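Side-chain contacts in endo-beta-N-acetylglucosaminidase F1 (Bacteroides thetaiotaomicron VPI-5482, PDB 6TCV), which probably hydrolyses the bond between the two N-acetylglucosamines at the core of high-mannose N-glycans, as endo-beta-N-acetylglucosaminidases of gut Bacteroides do: residues N183-Q188 / G192-D197; V199-A204 / T232-L237; P236-R239 / K243-L246; R270-Y275 / D282-A287. The protein carries 2 engineered substitutions. One frame throughout, in Å; residues are numbered along the deposited sequence.

Contact 1: N183-Q188 / G192-D197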
loop_
_atom_site.group_PDB
_atom_site.type_symbol
_atom_site.label_atom_id
_atom_site.label_comp_id
_atom_site.label_asym_id
_atom_site.label_seq_id
_atom_site.Cartn_x
_atom_site.Cartn_y
_atom_site.Cartn_z
ATOM N N ASN A 183 -10.147 -11.632 -10.099
ATOM C CA ASN A 183 -11.382 -10.869 -10.324
ATOM C C ASN A 183 -11.164 -9.365 -10.283
ATOM O O ASN A 183 -12.044 -8.631 -10.735
ATOM C CB ASN A 183 -12.464 -11.357 -9.356
ATOM C CG ASN A 183 -13.041 -12.633 -9.808
ATOM O OD1 ASN A 183 -13.600 -12.748 -10.908
ATOM N ND2 ASN A 183 -12.915 -13.652 -8.961
ATOM N N THR A 184 -10.014 -8.877 -9.840
ATOM C CA THR A 184 -9.670 -7.476 -10.051
ATOM C C THR A 184 -9.885 -7.083 -11.506
ATOM O O THR A 184 -10.294 -5.943 -11.810
ATOM C CB THR A 184 -8.202 -7.271 -9.683
ATOM O OG1 THR A 184 -7.976 -7.587 -8.305
ATOM C CG2 THR A 184 -7.726 -5.847 -9.886
ATOM N N LEU A 185 -9.573 -7.990 -12.434
ATOM C CA LEU A 185 -9.620 -7.708 -13.866
ATOM C C LEU A 185 -11.038 -7.605 -14.398
ATOM O O LEU A 185 -11.207 -7.178 -15.550
ATOM C CB LEU A 185 -8.791 -8.726 -14.633
ATOM C CG LEU A 185 -7.338 -8.770 -14.226
ATOM C CD1 LEU A 185 -6.636 -9.863 -15.049
ATOM C CD2 LEU A 185 -6.624 -7.421 -14.286
ATOM N N SER A 186 -12.057 -7.952 -13.596
ATOM C CA SER A 186 -13.443 -7.727 -13.980
ATOM C C SER A 186 -13.843 -6.263 -13.965
ATOM O O SER A 186 -14.942 -5.957 -14.431
ATOM C CB SER A 186 -14.396 -8.442 -13.041
ATOM O OG SER A 186 -14.150 -9.870 -12.956
ATOM N N PHE A 187 -13.039 -5.395 -13.359
ATOM C CA PHE A 187 -13.388 -4.012 -13.083
ATOM C C PHE A 187 -12.563 -3.029 -13.919
ATOM O O PHE A 187 -11.422 -2.697 -13.551
ATOM C CB PHE A 187 -13.184 -3.697 -11.612
ATOM C CG PHE A 187 -14.055 -4.484 -10.651
ATOM C CD1 PHE A 187 -13.661 -5.747 -10.241
ATOM C CD2 PHE A 187 -15.232 -3.956 -10.158
ATOM C CE1 PHE A 187 -14.441 -6.473 -9.354
ATOM C CE2 PHE A 187 -16.022 -4.634 -9.263
ATOM C CZ PHE A 187 -15.620 -5.928 -8.856
ATOM N N GLN A 188 -13.130 -2.556 -15.000
ATOM C CA GLN A 188 -12.473 -1.591 -15.860
ATOM C C GLN A 188 -13.420 -0.438 -16.112
ATOM O O GLN A 188 -14.648 -0.612 -16.100
ATOM C CB GLN A 188 -12.048 -2.138 -17.238
ATOM C CG GLN A 188 -11.062 -3.269 -17.229
ATOM C CD GLN A 188 -10.858 -3.858 -18.634
ATOM O OE1 GLN A 188 -11.681 -4.597 -19.097
ATOM N NE2 GLN A 188 -9.765 -3.463 -19.324
ATOM N N GLY A 192 -11.006 1.451 -20.610
ATOM C CA GLY A 192 -10.116 0.355 -20.422
ATOM C C GLY A 192 -9.250 0.377 -19.189
ATOM O O GLY A 192 -8.641 -0.653 -18.877
ATOM N N LYS A 193 -9.151 1.482 -18.464
ATOM C CA LYS A 193 -8.339 1.503 -17.251
ATOM C C LYS A 193 -8.894 0.585 -16.181
ATOM O O LYS A 193 -10.103 0.508 -15.982
ATOM C CB LYS A 193 -8.245 2.944 -16.702
ATOM C CG LYS A 193 -7.381 3.837 -17.591
ATOM C CD LYS A 193 -5.920 3.480 -17.534
ATOM C CE LYS A 193 -5.061 4.442 -18.344
ATOM N NZ LYS A 193 -3.650 4.118 -18.185
ATOM N N LEU A 194 -8.019 -0.042 -15.419
ATOM C CA LEU A 194 -8.463 -0.857 -14.275
ATOM C C LEU A 194 -8.848 0.073 -13.125
ATOM O O LEU A 194 -8.144 1.052 -12.803
ATOM C CB LEU A 194 -7.333 -1.760 -13.774
ATOM C CG LEU A 194 -6.992 -2.884 -14.744
ATOM C CD1 LEU A 194 -5.669 -3.555 -14.330
ATOM C CD2 LEU A 194 -8.078 -3.902 -14.824
ATOM N N LEU A 195 -9.977 -0.214 -12.499
ATOM C CA LEU A 195 -10.498 0.617 -11.417
ATOM C C LEU A 195 -9.655 0.535 -10.160
ATOM O O LEU A 195 -9.448 1.569 -9.504
ATOM C CB LEU A 195 -11.935 0.185 -11.097
ATOM C CG LEU A 195 -12.664 0.960 -10.021
ATOM C CD1 LEU A 195 -12.830 2.397 -10.420
ATOM C CD2 LEU A 195 -13.996 0.309 -9.726
ATOM N N TRP A 196 -9.227 -0.660 -9.755
ATOM C CA TRP A 196 -8.690 -0.883 -8.404
ATOM C C TRP A 196 -7.169 -0.844 -8.416
ATOM O O TRP A 196 -6.480 -1.808 -8.734
ATOM C CB TRP A 196 -9.187 -2.198 -7.821
ATOM C CG TRP A 196 -10.666 -2.265 -7.708
ATOM C CD1 TRP A 196 -11.509 -2.971 -8.519
ATOM C CD2 TRP A 196 -11.509 -1.583 -6.756
ATOM N NE1 TRP A 196 -12.817 -2.773 -8.120
ATOM C CE2 TRP A 196 -12.843 -1.936 -7.040
ATOM C CE3 TRP A 196 -11.275 -0.734 -5.670
ATOM C CZ2 TRP A 196 -13.904 -1.466 -6.312
ATOM C CZ3 TRP A 196 -12.342 -0.297 -4.928
ATOM C CH2 TRP A 196 -13.629 -0.651 -5.253
ATOM N N ASP A 197 -6.624 0.299 -8.000
ATOM C CA ASP A 197 -5.176 0.540 -7.977
ATOM C C ASP A 197 -4.463 -0.389 -7.004
ATOM O O ASP A 197 -3.310 -0.755 -7.234
ATOM C CB ASP A 197 -4.907 1.989 -7.521
ATOM C CG ASP A 197 -5.519 3.018 -8.435
ATOM O OD1 ASP A 197 -6.752 3.148 -8.461
ATOM O OD2 ASP A 197 -4.725 3.724 -9.126
HETATM O O HOH W 1 -9.637 -3.181 -11.379
#

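Contact 2: V199-A204 / T232-L237. With NAG (2-acetamido-2-deoxy-beta-D-glucopyranose), chain B; MAN (alpha-D-mannopyranose), chain C.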
loop_
_atom_site.group_PDB
_atom_site.type_symbol
_atom_site.label_atom_id
_atom_site.label_comp_id
_atom_site.label_asym_id
_atom_site.label_seq_id
_atom_site.Cartn_x
_atom_site.Cartn_y
_atom_site.Cartn_z
ATOM N N VAL A 199 -5.039 -3.808 -4.243
ATOM C CA VAL A 199 -5.860 -4.916 -3.762
ATOM C C VAL A 199 -5.181 -5.617 -2.609
ATOM O O VAL A 199 -3.953 -5.608 -2.523
ATOM C CB VAL A 199 -6.210 -5.895 -4.890
ATOM C CG1 VAL A 199 -6.850 -5.188 -6.098
ATOM C CG2 VAL A 199 -5.030 -6.713 -5.307
ATOM N N VAL A 200 -5.985 -6.126 -1.693
ATOM C CA VAL A 200 -5.517 -6.810 -0.496
ATOM C C VAL A 200 -5.969 -8.256 -0.501
ATOM O O VAL A 200 -7.158 -8.558 -0.701
ATOM C CB VAL A 200 -6.013 -6.100 0.765
ATOM C CG1 VAL A 200 -5.523 -6.810 2.021
ATOM C CG2 VAL A 200 -5.587 -4.659 0.790
ATOM N N LEU A 201 -5.030 -9.157 -0.210
ATOM C CA LEU A 201 -5.329 -10.567 0.018
ATOM C C LEU A 201 -5.725 -10.737 1.471
ATOM O O LEU A 201 -4.859 -10.778 2.361
ATOM C CB LEU A 201 -4.118 -11.415 -0.333
ATOM C CG LEU A 201 -3.482 -11.088 -1.680
ATOM C CD1 LEU A 201 -2.238 -11.974 -1.888
ATOM C CD2 LEU A 201 -4.449 -11.199 -2.849
ATOM N N PHE A 202 -7.034 -10.786 1.729
ATOM C CA PHE A 202 -7.558 -10.768 3.105
ATOM C C PHE A 202 -7.917 -12.206 3.469
ATOM O O PHE A 202 -8.865 -12.779 2.929
ATOM C CB PHE A 202 -8.776 -9.847 3.163
ATOM C CG PHE A 202 -9.266 -9.570 4.572
ATOM C CD1 PHE A 202 -8.655 -8.573 5.322
ATOM C CD2 PHE A 202 -10.364 -10.222 5.087
ATOM C CE1 PHE A 202 -9.120 -8.299 6.587
ATOM C CE2 PHE A 202 -10.842 -9.958 6.345
ATOM C CZ PHE A 202 -10.237 -8.979 7.086
ATOM N N ALA A 203 -7.179 -12.826 4.392
ATOM C CA ALA A 203 -5.998 -12.286 5.110
ATOM C C ALA A 203 -5.137 -13.404 5.627
ATOM O O ALA A 203 -5.666 -14.438 6.103
ATOM C CB ALA A 203 -6.404 -11.431 6.319
ATOM N N ALA A 204 -3.823 -13.175 5.609
ATOM C CA ALA A 204 -2.914 -13.921 6.469
ATOM C C ALA A 204 -3.155 -13.467 7.902
ATOM O O ALA A 204 -3.743 -12.430 8.173
ATOM C CB ALA A 204 -1.451 -13.649 6.080
ATOM N N THR A 232 0.988 -17.366 -11.196
ATOM C CA THR A 232 -0.201 -17.457 -12.032
ATOM C C THR A 232 -1.406 -16.749 -11.468
ATOM O O THR A 232 -2.289 -16.407 -12.255
ATOM C CB THR A 232 -0.548 -18.877 -12.355
ATOM O OG1 THR A 232 -0.749 -19.571 -11.162
ATOM C CG2 THR A 232 0.623 -19.575 -13.063
ATOM N N LEU A 233 -1.499 -16.539 -10.153
ATOM C CA LEU A 233 -2.694 -15.978 -9.550
ATOM C C LEU A 233 -2.546 -14.560 -8.988
ATOM O O LEU A 233 -3.565 -13.912 -8.745
ATOM C CB LEU A 233 -3.238 -16.915 -8.449
ATOM C CG LEU A 233 -3.631 -18.277 -8.994
ATOM C CD1 LEU A 233 -4.080 -19.155 -7.797
ATOM C CD2 LEU A 233 -4.768 -18.210 -9.985
ATOM N N LEU A 234 -1.322 -14.025 -8.871
ATOM C CA LEU A 234 -1.116 -12.684 -8.316
ATOM C C LEU A 234 -0.301 -11.802 -9.254
ATOM O O LEU A 234 -0.687 -10.668 -9.549
ATOM C CB LEU A 234 -0.389 -12.737 -6.960
ATOM C CG LEU A 234 -1.079 -13.573 -5.919
ATOM C CD1 LEU A 234 -0.232 -13.563 -4.642
ATOM C CD2 LEU A 234 -2.450 -13.070 -5.598
ATOM N N GLN A 235 0.780 -12.313 -9.803
ATOM C CA GLN A 235 1.639 -11.502 -10.667
ATOM C C GLN A 235 0.933 -10.983 -11.911
ATOM O O GLN A 235 1.320 -9.890 -12.387
ATOM C CB GLN A 235 2.925 -12.261 -11.017
ATOM C CG GLN A 235 3.795 -12.595 -9.794
ATOM C CD GLN A 235 4.201 -11.427 -8.921
ATOM O OE1 GLN A 235 4.484 -10.357 -9.431
ATOM N NE2 GLN A 235 4.136 -11.585 -7.609
ATOM N N PRO A 236 -0.086 -11.658 -12.489
ATOM C CA PRO A 236 -0.764 -11.043 -13.655
ATOM C C PRO A 236 -1.370 -9.695 -13.316
ATOM O O PRO A 236 -1.507 -8.840 -14.193
ATOM C CB PRO A 236 -1.832 -12.075 -14.044
ATOM C CG PRO A 236 -1.259 -13.391 -13.537
ATOM C CD PRO A 236 -0.559 -13.031 -12.242
ATOM N N LEU A 237 -1.767 -9.479 -12.071
ATOM C CA LEU A 237 -2.255 -8.179 -11.649
ATOM C C LEU A 237 -1.140 -7.154 -11.581
ATOM O O LEU A 237 -1.295 -6.007 -12.021
ATOM C CB LEU A 237 -2.941 -8.269 -10.316
ATOM C CG LEU A 237 -4.055 -9.295 -10.157
ATOM C CD1 LEU A 237 -4.617 -9.250 -8.739
ATOM C CD2 LEU A 237 -5.112 -9.002 -11.207
HETATM C C1 NAG B . -14.688 -6.272 9.566
HETATM C C2 NAG B . -13.431 -6.947 9.050
HETATM C C3 NAG B . -13.631 -8.400 8.614
HETATM C C4 NAG B . -15.105 -8.756 8.615
HETATM C C5 NAG B . -15.864 -7.647 7.912
HETATM C C6 NAG B . -17.343 -7.942 7.697
HETATM C C7 NAG B . -11.560 -5.804 7.930
HETATM C C8 NAG B . -11.169 -4.927 6.756
HETATM N N2 NAG B . -12.841 -6.156 7.983
HETATM O O3 NAG B . -12.925 -9.267 9.506
HETATM O O4 NAG B . -15.259 -9.980 7.877
HETATM O O5 NAG B . -15.809 -6.435 8.690
HETATM O O6 NAG B . -17.988 -6.831 7.165
HETATM O O7 NAG B . -10.752 -6.160 8.797
HETATM C C1 MAN C . -11.170 -16.700 8.960
HETATM C C2 MAN C . -9.905 -17.541 8.846
HETATM C C3 MAN C . -8.703 -16.611 8.836
HETATM C C4 MAN C . -8.824 -15.546 7.753
HETATM C C5 MAN C . -10.156 -14.809 7.852
HETATM C C6 MAN C . -10.433 -13.926 6.651
HETATM O O2 MAN C . -10.013 -18.343 7.649
HETATM O O3 MAN C . -7.524 -17.374 8.580
HETATM O O4 MAN C . -7.811 -14.559 7.935
HETATM O O5 MAN C . -11.237 -15.772 7.895
HETATM O O6 MAN C . -11.732 -13.315 6.779
#

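Contact 3: P236-R239 / K243-L246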
loop_
_atom_site.group_PDB
_atom_site.type_symbol
_atom_site.label_atom_id
_atom_site.label_comp_id
_atom_site.label_asym_id
_atom_site.label_seq_id
_atom_site.Cartn_x
_atom_site.Cartn_y
_atom_site.Cartn_z
ATOM N N PRO A 236 -0.086 -11.658 -12.489
ATOM C CA PRO A 236 -0.764 -11.043 -13.655
ATOM C C PRO A 236 -1.370 -9.695 -13.316
ATOM O O PRO A 236 -1.507 -8.840 -14.193
ATOM C CB PRO A 236 -1.832 -12.075 -14.044
ATOM C CG PRO A 236 -1.259 -13.391 -13.537
ATOM C CD PRO A 236 -0.559 -13.031 -12.242
ATOM N N LEU A 237 -1.767 -9.479 -12.071
ATOM C CA LEU A 237 -2.255 -8.179 -11.649
ATOM C C LEU A 237 -1.140 -7.154 -11.581
ATOM O O LEU A 237 -1.295 -6.007 -12.021
ATOM C CB LEU A 237 -2.941 -8.269 -10.316
ATOM C CG LEU A 237 -4.055 -9.295 -10.157
ATOM C CD1 LEU A 237 -4.617 -9.250 -8.739
ATOM C CD2 LEU A 237 -5.112 -9.002 -11.207
ATOM N N ARG A 238 0.008 -7.558 -11.036
ATOM C CA ARG A 238 1.146 -6.638 -10.876
ATOM C C ARG A 238 1.695 -6.214 -12.214
ATOM O O ARG A 238 2.113 -5.062 -12.378
ATOM C CB ARG A 238 2.231 -7.281 -10.007
ATOM C CG ARG A 238 1.696 -7.554 -8.617
ATOM C CD ARG A 238 2.799 -8.035 -7.658
ATOM N NE ARG A 238 3.732 -6.958 -7.388
ATOM C CZ ARG A 238 4.951 -6.857 -7.864
ATOM N NH1 ARG A 238 5.490 -7.761 -8.661
ATOM N NH2 ARG A 238 5.678 -5.784 -7.535
ATOM N N ARG A 239 1.695 -7.086 -13.203
ATOM C CA ARG A 239 2.146 -6.742 -14.550
ATOM C C ARG A 239 1.326 -5.607 -15.140
ATOM O O ARG A 239 1.815 -4.923 -16.058
ATOM C CB ARG A 239 2.160 -7.940 -15.479
ATOM C CG ARG A 239 3.150 -8.967 -15.144
ATOM C CD ARG A 239 3.338 -9.966 -16.295
ATOM N NE ARG A 239 2.168 -10.752 -16.687
ATOM C CZ ARG A 239 1.858 -11.950 -16.188
ATOM N NH1 ARG A 239 2.654 -12.516 -15.291
ATOM N NH2 ARG A 239 0.794 -12.608 -16.634
ATOM N N LYS A 243 -1.263 -2.845 -7.401
ATOM C CA LYS A 243 -0.432 -3.175 -6.248
ATOM C C LYS A 243 -1.150 -4.206 -5.393
ATOM O O LYS A 243 -2.285 -3.962 -4.943
ATOM C CB LYS A 243 -0.150 -1.926 -5.421
ATOM C CG LYS A 243 0.662 -0.883 -6.159
ATOM C CD LYS A 243 0.947 0.309 -5.266
ATOM C CE LYS A 243 2.006 1.215 -5.882
ATOM N NZ LYS A 243 1.570 1.733 -7.181
ATOM N N VAL A 244 -0.469 -5.337 -5.138
ATOM C CA VAL A 244 -1.036 -6.471 -4.419
ATOM C C VAL A 244 -0.438 -6.487 -3.023
ATOM O O VAL A 244 0.778 -6.665 -2.870
ATOM C CB VAL A 244 -0.801 -7.793 -5.143
ATOM C CG1 VAL A 244 -1.340 -8.952 -4.302
ATOM C CG2 VAL A 244 -1.442 -7.779 -6.516
ATOM N N LEU A 245 -1.273 -6.312 -2.005
ATOM C CA LEU A 245 -0.829 -6.272 -0.621
ATOM C C LEU A 245 -1.242 -7.551 0.082
ATOM O O LEU A 245 -2.326 -8.092 -0.149
ATOM C CB LEU A 245 -1.449 -5.109 0.152
ATOM C CG LEU A 245 -1.406 -3.736 -0.497
ATOM C CD1 LEU A 245 -1.883 -2.654 0.437
ATOM C CD2 LEU A 245 -0.020 -3.396 -1.006
ATOM N N LEU A 246 -0.408 -7.993 1.025
ATOM C CA LEU A 246 -0.797 -9.071 1.926
ATOM C C LEU A 246 -1.590 -8.467 3.076
ATOM O O LEU A 246 -1.128 -7.531 3.740
ATOM C CB LEU A 246 0.445 -9.779 2.461
ATOM C CG LEU A 246 0.179 -11.048 3.310
ATOM C CD1 LEU A 246 -0.545 -12.112 2.486
ATOM C CD2 LEU A 246 1.503 -11.547 3.872
#

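Contact 4: R270-Y275 / D282-A287. Engineered in segment 282-287: Ala287 (natural residue Asp).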
loop_
_atom_site.group_PDB
_atom_site.type_symbol
_atom_site.label_atom_id
_atom_site.label_comp_id
_atom_site.label_asym_id
_atom_site.label_seq_id
_atom_site.Cartn_x
_atom_site.Cartn_y
_atom_site.Cartn_z
ATOM N N ARG A 270 9.789 -7.312 10.331
ATOM C CA ARG A 270 10.820 -7.861 9.460
ATOM C C ARG A 270 10.348 -9.149 8.791
ATOM O O ARG A 270 10.675 -9.395 7.633
ATOM C CB ARG A 270 12.135 -8.002 10.243
ATOM C CG ARG A 270 12.643 -6.604 10.603
ATOM C CD ARG A 270 13.640 -6.550 11.727
ATOM N NE ARG A 270 13.699 -5.130 12.155
ATOM C CZ ARG A 270 14.473 -4.657 13.107
ATOM N NH1 ARG A 270 15.281 -5.473 13.741
ATOM N NH2 ARG A 270 14.454 -3.364 13.423
ATOM N N GLU A 271 9.513 -9.939 9.487
ATOM C CA GLU A 271 8.914 -11.127 8.865
ATOM C C GLU A 271 7.919 -10.748 7.774
ATOM O O GLU A 271 7.917 -11.359 6.691
ATOM C CB GLU A 271 8.267 -11.982 9.955
ATOM C CG GLU A 271 7.787 -13.308 9.436
ATOM C CD GLU A 271 7.477 -14.280 10.522
ATOM O OE1 GLU A 271 8.359 -14.457 11.425
ATOM O OE2 GLU A 271 6.498 -15.044 10.408
ATOM N N VAL A 272 7.085 -9.740 8.041
ATOM C CA VAL A 272 6.162 -9.275 7.020
ATOM C C VAL A 272 6.928 -8.782 5.793
ATOM O O VAL A 272 6.555 -9.098 4.655
ATOM C CB VAL A 272 5.251 -8.193 7.605
ATOM C CG1 VAL A 272 4.468 -7.446 6.511
ATOM C CG2 VAL A 272 4.291 -8.784 8.618
ATOM N N ALA A 273 7.988 -7.993 5.982
ATOM C CA ALA A 273 8.767 -7.527 4.857
ATOM C C ALA A 273 9.351 -8.696 4.103
ATOM O O ALA A 273 9.475 -8.652 2.872
ATOM C CB ALA A 273 9.848 -6.555 5.338
ATOM N N GLN A 274 9.810 -9.744 4.818
ATOM C CA GLN A 274 10.382 -10.906 4.145
ATOM C C GLN A 274 9.336 -11.583 3.281
ATOM O O GLN A 274 9.649 -12.005 2.160
ATOM C CB GLN A 274 10.920 -11.865 5.217
ATOM C CG GLN A 274 11.720 -13.007 4.623
ATOM C CD GLN A 274 10.907 -14.147 4.125
ATOM O OE1 GLN A 274 9.890 -14.480 4.703
ATOM N NE2 GLN A 274 11.378 -14.784 3.041
ATOM N N TYR A 275 8.111 -11.703 3.775
ATOM C CA TYR A 275 7.031 -12.258 2.940
ATOM C C TYR A 275 6.837 -11.421 1.677
ATOM O O TYR A 275 6.675 -11.953 0.577
ATOM C CB TYR A 275 5.690 -12.327 3.715
ATOM C CG TYR A 275 5.445 -13.626 4.417
ATOM C CD1 TYR A 275 6.092 -13.925 5.584
ATOM C CD2 TYR A 275 4.513 -14.536 3.907
ATOM C CE1 TYR A 275 5.881 -15.144 6.230
ATOM C CE2 TYR A 275 4.289 -15.717 4.529
ATOM C CZ TYR A 275 4.961 -16.001 5.682
ATOM O OH TYR A 275 4.750 -17.216 6.353
ATOM N N ASP A 282 3.518 -5.942 -2.865
ATOM C CA ASP A 282 3.704 -4.496 -2.845
ATOM C C ASP A 282 3.505 -3.850 -1.493
ATOM O O ASP A 282 3.556 -2.616 -1.411
ATOM C CB ASP A 282 2.808 -3.835 -3.900
ATOM C CG ASP A 282 3.150 -4.299 -5.264
ATOM O OD1 ASP A 282 4.254 -3.974 -5.740
ATOM O OD2 ASP A 282 2.318 -5.013 -5.899
ATOM N N GLY A 283 3.271 -4.630 -0.436
ATOM C CA GLY A 283 3.124 -4.126 0.912
ATOM C C GLY A 283 2.071 -4.889 1.656
ATOM O O GLY A 283 1.766 -6.036 1.335
ATOM N N VAL A 284 1.531 -4.227 2.672
ATOM C CA VAL A 284 0.699 -4.872 3.692
ATOM C C VAL A 284 -0.485 -4.010 4.074
ATOM O O VAL A 284 -0.446 -2.772 3.981
ATOM C CB VAL A 284 1.569 -5.188 4.946
ATOM C CG1 VAL A 284 2.015 -3.919 5.664
ATOM C CG2 VAL A 284 0.871 -6.116 5.927
ATOM N N ASN A 285 -1.566 -4.649 4.512
ATOM C CA ASN A 285 -2.628 -4.014 5.296
ATOM C C ASN A 285 -2.668 -4.672 6.674
ATOM O O ASN A 285 -2.622 -5.915 6.755
ATOM C CB ASN A 285 -4.005 -4.166 4.664
ATOM C CG ASN A 285 -5.091 -3.551 5.519
ATOM O OD1 ASN A 285 -5.266 -2.286 5.515
ATOM N ND2 ASN A 285 -5.729 -4.300 6.281
ATOM N N TYR A 286 -2.735 -3.863 7.724
ATOM C CA TYR A 286 -2.923 -4.353 9.090
ATOM C C TYR A 286 -4.340 -4.054 9.562
ATOM O O TYR A 286 -4.774 -2.891 9.571
ATOM C CB TYR A 286 -1.912 -3.663 10.000
ATOM C CG TYR A 286 -0.471 -4.107 9.807
ATOM C CD1 TYR A 286 -0.116 -5.429 9.765
ATOM C CD2 TYR A 286 0.557 -3.155 9.687
ATOM C CE1 TYR A 286 1.204 -5.826 9.646
ATOM C CE2 TYR A 286 1.899 -3.549 9.564
ATOM C CZ TYR A 286 2.199 -4.894 9.558
ATOM O OH TYR A 286 3.507 -5.320 9.456
ATOM N N ALA A 287 -5.007 -5.116 10.033
ATOM C CA ALA A 287 -6.351 -5.061 10.585
ATOM C C ALA A 287 -6.355 -5.701 11.971
ATOM O O ALA A 287 -6.204 -6.935 12.119
ATOM C CB ALA A 287 -7.317 -5.747 9.623
#

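Contact 1: N183-Q188 / G192-D197
Phe187 and Trp196 meet in a T-shaped (edge-to-face) pair, a worked example of how a 3-10 turn and an irregular piece of loop can interlock. The five-membered ring of the indole turns its edge to the phenyl face, the planes stand at 79°, and Trp196 NE1 hangs over the rim of that face, 3.3 Å from Phe187 CG. The phenyl ring is set up for this by a CG lying beside the backbone N of Phe187, opposite the carbonyl carbon (chi1 -63°). Nearer the backbone, Phe187 CB lies 3.6 Å from Trp196 CD1.

The backbone of Phe187 adds polar bonds. Leu195 N binds Phe187 O at 3.1 Å in a nearly straight bond, although the donor stands above the carbonyl plane. A water donates to both Thr184 O and Phe187 O and accepts from Trp196 N, so Phe187 O is gripped twice.

At the outer end, beside the single beta bridge of Gln188 with Leu194, the extended Gln188 side chain runs past Leu194 CD2, and its NE2 donates to Gly192 O at 3.1 Å in a bent, tilted bond. With alanine in place of Gln188, Gly192 O is likely to lose its amide partner, and Leu194 CD2 the stem that runs beside it. Leu185 CD2 meets Leu194 CD2 from a different side, at 3.8 Å.

Both segments belong to the loop between strands 169-175 and 198-209. Trp196 leans on Leu172 of the first strand, Phe187 on Val414 of helix 411-416, and Thr184 and Leu185 on Leu237 of helix 235-238.

Contact 2: V199-A204 / T232-L237
Leu201 packs on Leu234 from a strand with an unusual peptide just beyond it: the bond between Phe202 and Ala203 is cis, although no proline follows. Across the contact the two leucines reach for each other tip to tip, Leu201 CD1 and Leu234 CD1 lying 3.8 Å apart, with the CD2 methyls close by. One pair along, Val199 CG2 approaches Leu237 CD1 at 4.3 Å, so the junction rests on methyl groups and has no hydrogen bond.

Phe202 points to the other side of the strand, where the sugars lie. Its CG is placed opposite the backbone N (chi1 -171°), which carries CZ to 3.3 Å from NAG O7 and CE2 to 3.5 Å from MAN O6. Beyond the cis bond, Ala203 O accepts from MAN O4 at 2.8 Å. A serine in place of Phe202 would probably open a gap beside the NAG acetamido group and leave Phe404 without its edge-to-face partner.

Apolar side chains toward the helices and sugar contacts on the other face are consistent with a strand of a beta/alpha barrel, and the non-prolyl cis peptide with the active-site strands of family 18 glycosidases.

Contact 3: P236-R239 / K243-L246
Val244 fits its CG2 methyl into the angle between Leu237 and Arg238, and the apolar interactions of the contact centre on this one group. It lies 3.8 Å from Arg238 CG and 4.1 Å from Leu237 CB, with Leu237 CD1 at a similar distance. Val244 crosses each of the two helix side chains at about a right angle. Its chi1 of 176° sets CG1 opposite the backbone N and CG2 opposite the carbonyl carbon, and it is this second branch that turns to the helix. Leu237 offers the base and one tip of its side chain, whereas Arg238 offers only the start of its aliphatic stem.

The polar interactions begin where that stem ends. Arg238 bends at its third torsion (68°), which swings the guanidinium away from the line of the chain: NE forms a salt bridge with Asp282, and NH1 binds Gln235 OE1 one turn back in the helix. The carboxylate of Asp282 also accepts from Val244 N, so one aspartate ties the arginine to the very residue that its stem packs against.

Backbone hydrogen bonds place the strand. Helix 235-238 leads through a short turn into strand 243-249, which pairs with strand 198-209 through Val199 and Leu201 and, on its other edge, with the segment at Asp282. Val244 also touches Val199 and Leu201, filling the layer between helix and sheet.

Contact 4: R270-Y275 / D282-A287
Of residues 270-275, Val272 alone meets 282-287, and its two methyls divide the apolar work. CG1 touches Val284 CG2 at 3.9 Å, the two valines crossing at about a right angle. Val272 CG2 comes up to the hydroxyl end of Tyr286, 3.6 Å from OH and close to the ring plane, so the tyrosine is met at its edge. Within the strand, Val284 CG2 also lies over one face of the Tyr286 ring, 3.7 Å above its plane and toward the rim. With chi1 of Val284 at 68°, this CG2 lies opposite the backbone N, where it reaches both Val272 and the ring.

Polar interactions take over at the end of the tyrosine. Tyr286 OH, with the Val272 methyls against it, is hydrogen-bonded to Thr316 of helix 306-319, which helps hold the hydroxyl end beside Val272. On the outer side of the unit, Glu271 OE2 binds Val217 N and so ties the helix to strand 214-218.

At the far end of the strand Ala287, an engineered replacement of the natural aspartate, touches a bound NAG.

The contact belongs to the beta-alpha-beta unit of strand 243-249, helix 262-278 and strand 283-287, the two strands being parallel neighbours. Val284 and Tyr286 also pack on Leu248 of the first strand, while helix 306-319 packs on Val284 and Tyr286, and Val217 of strand 214-218 on Val272.

The contacts come in order along the chain, contact 3 starting where contact 2 ends, and contacts 2 to 4 reach one sheet. Contacts 2 and 3, with centres 6 Å apart, share Pro236 and Leu237 and rest on the neighbouring strands 198-209 and 243-249. Contact 4 lies one strand further, its centre 14 Å from that of contact 3, and the Arg238-Asp282 salt bridge joins the two. Contact 1 sits in the loop before strand 198-209, packing on Leu237 through Thr184 and Leu185, while its centre is 24 Å from that of contact 4. The largely parallel strand order is consistent with a beta/alpha barrel, with helices packed on strands in contacts 2, 3 and 4 and the glycan touching strand residues of contacts 2 and 4.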